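Side-chain contact in Orf34 (Pseudomonas syringae pv. syringae, PDB 5KLP), which acetylates serine and threonine residues of host proteins, including tubulin, once inside plant cells, and uses inositol hexakisphosphate as its cofactor: residues 121-126 with 155-160. The protein carries 10 engineered substitutions. Sequence-based numbering, arbitrary orientation.
Sequences LKHHVM and LQRHNL. With CIT (citric acid), chain E.
Leu121 starts the contact by setting its CD1 methyl against the guanidinium of Arg157, 4.0 Å from NH2, the two side chains crossing nearly at right angles. The backbone O of Leu121 in turn accepts a hydrogen bond from His123 ND1 at 2.8 Å, almost straight at 174° and lying in the plane of the imidazole, which fixes how that ring is turned. Arg157 NH1 then sits over the centre of one face of the His123 ring, 3.5 Å from CG, with ring and guanidinium planes 51° apart. The arginine reaches this far because its chain runs extended from CG to NE; NH1 is also hydrogen-bonded to Gln154 OE1. This is the active site of a YopJ-family acetyltransferase, a family placed in the CA clan of cysteine peptidases: His123, just ahead of strand 125-130, is catalytic together with Glu143 and Cys189. A citrate, probably from the crystallisation liquor, bridges the two segments here. His123 NE2 donates a hydrogen bond to citrate O2 at 2.7 Å, while NH1 and NH2 of Arg157 both hydrogen-bond to citrate O6, at the guanidinium edge, each at 3.1 Å. Further along, on the strand, Val125 CG1 lies at the edge of the His158 ring, near its plane, 3.9 Å from CE1. That histidine, from helix 153-167, hydrogen-bonds through NE2 to Glu143 OE2, and Val125 itself also packs against Glu143.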
# COMPACT_ATOMS: atom_id res chain seq x y z
N LEU A 121 -15.66 -1.97 -3.24
CA LEU A 121 -15.88 -1.10 -2.10
C LEU A 121 -14.63 -0.34 -1.70
O LEU A 121 -14.45 -0.03 -0.51
CB LEU A 121 -16.38 -1.91 -0.91
CG LEU A 121 -17.78 -2.49 -1.07
CD1 LEU A 121 -18.19 -3.32 0.16
CD2 LEU A 121 -18.76 -1.37 -1.32
N LYS A 122 -13.78 -0.01 -2.67
CA LYS A 122 -12.54 0.69 -2.36
C LYS A 122 -11.69 -0.17 -1.39
O LYS A 122 -11.49 -1.36 -1.63
CB LYS A 122 -12.83 2.09 -1.78
CG LYS A 122 -13.75 2.98 -2.66
CD LYS A 122 -13.24 3.08 -4.11
CE LYS A 122 -14.26 3.76 -5.05
NZ LYS A 122 -15.39 2.87 -5.46
N HIS A 123 -11.24 0.42 -0.28
CA HIS A 123 -10.36 -0.30 0.66
C HIS A 123 -9.22 -1.04 -0.04
O HIS A 123 -8.94 -2.21 0.25
CB HIS A 123 -11.16 -1.31 1.50
CG HIS A 123 -12.11 -0.66 2.46
ND1 HIS A 123 -13.33 -0.15 2.06
CD2 HIS A 123 -12.00 -0.42 3.78
CE1 HIS A 123 -13.94 0.37 3.12
NE2 HIS A 123 -13.16 0.22 4.17
N HIS A 124 -8.57 -0.34 -0.95
CA HIS A 124 -7.57 -0.93 -1.83
C HIS A 124 -6.38 -1.58 -1.13
O HIS A 124 -5.97 -1.16 -0.05
CB HIS A 124 -7.05 0.15 -2.78
CG HIS A 124 -8.08 0.61 -3.77
ND1 HIS A 124 -9.19 1.33 -3.40
CD2 HIS A 124 -8.17 0.43 -5.11
CE1 HIS A 124 -9.92 1.59 -4.47
NE2 HIS A 124 -9.33 1.05 -5.52
N VAL A 125 -5.82 -2.59 -1.78
CA VAL A 125 -4.55 -3.16 -1.35
C VAL A 125 -3.65 -3.27 -2.56
O VAL A 125 -4.08 -3.04 -3.69
CB VAL A 125 -4.73 -4.54 -0.69
CG1 VAL A 125 -5.60 -4.41 0.56
CG2 VAL A 125 -5.33 -5.52 -1.70
N MSE A 126 -2.39 -3.61 -2.31
CA MSE A 126 -1.40 -3.81 -3.35
C MSE A 126 -0.95 -5.25 -3.34
O MSE A 126 -0.62 -5.78 -2.27
CB MSE A 126 -0.20 -2.87 -3.14
CG MSE A 126 0.75 -2.77 -4.33
SE MSE A 126 2.07 -4.20 -4.40
CE MSE A 126 3.00 -3.82 -2.70
N LEU A 155 -11.97 -8.63 6.60
CA LEU A 155 -11.65 -10.05 6.67
C LEU A 155 -12.46 -10.85 5.66
O LEU A 155 -11.92 -11.70 4.97
CB LEU A 155 -11.90 -10.60 8.08
CG LEU A 155 -11.74 -12.12 8.21
CD1 LEU A 155 -10.32 -12.54 7.88
CD2 LEU A 155 -12.11 -12.56 9.62
N GLN A 156 -13.76 -10.56 5.58
CA GLN A 156 -14.63 -11.25 4.63
C GLN A 156 -14.20 -10.97 3.17
O GLN A 156 -14.23 -11.86 2.31
CB GLN A 156 -16.09 -10.81 4.86
CG GLN A 156 -17.10 -11.26 3.81
CD GLN A 156 -18.34 -10.35 3.74
OE1 GLN A 156 -18.24 -9.12 3.85
NE2 GLN A 156 -19.50 -10.96 3.55
N ARG A 157 -13.77 -9.74 2.92
CA ARG A 157 -13.32 -9.34 1.59
C ARG A 157 -11.99 -10.02 1.21
O ARG A 157 -11.81 -10.46 0.07
CB ARG A 157 -13.17 -7.81 1.51
CG ARG A 157 -14.49 -7.04 1.70
CD ARG A 157 -14.21 -5.59 2.08
NE ARG A 157 -15.40 -4.92 2.60
CZ ARG A 157 -15.37 -3.81 3.33
NH1 ARG A 157 -14.20 -3.24 3.65
NH2 ARG A 157 -16.51 -3.28 3.75
N HIS A 158 -11.06 -10.10 2.16
CA HIS A 158 -9.79 -10.83 1.94
C HIS A 158 -10.04 -12.32 1.71
O HIS A 158 -9.42 -12.94 0.84
CB HIS A 158 -8.83 -10.64 3.12
CG HIS A 158 -8.11 -9.32 3.10
ND1 HIS A 158 -7.38 -8.89 2.02
CD2 HIS A 158 -8.00 -8.35 4.04
CE1 HIS A 158 -6.85 -7.71 2.29
NE2 HIS A 158 -7.20 -7.36 3.51
N ASN A 159 -10.96 -12.91 2.48
CA ASN A 159 -11.32 -14.31 2.28
C ASN A 159 -11.91 -14.56 0.89
O ASN A 159 -11.68 -15.63 0.30
CB ASN A 159 -12.30 -14.77 3.37
CG ASN A 159 -11.57 -15.24 4.63
OD1 ASN A 159 -10.48 -15.79 4.54
ND2 ASN A 159 -12.17 -15.01 5.80
N LEU A 160 -12.68 -13.61 0.38
CA LEU A 160 -13.20 -13.75 -0.98
C LEU A 160 -12.04 -13.85 -1.99
O LEU A 160 -12.03 -14.72 -2.85
CB LEU A 160 -14.14 -12.58 -1.33
CG LEU A 160 -14.78 -12.61 -2.72
CD1 LEU A 160 -15.65 -13.87 -2.91
CD2 LEU A 160 -15.62 -11.35 -2.97
C1 CIT E . -13.85 1.66 7.47
O1 CIT E . -13.66 2.79 7.97
O2 CIT E . -14.22 1.61 6.28
C2 CIT E . -13.61 0.43 8.32
C3 CIT E . -14.10 -0.93 7.79
O7 CIT E . -13.02 -1.50 7.00
C4 CIT E . -14.40 -1.85 8.98
C5 CIT E . -14.38 -3.29 8.53
O3 CIT E . -14.98 -4.16 9.20
O4 CIT E . -13.76 -3.62 7.48
C6 CIT E . -15.35 -0.85 6.91
O5 CIT E . -16.43 -0.43 7.38
O6 CIT E . -15.29 -1.19 5.70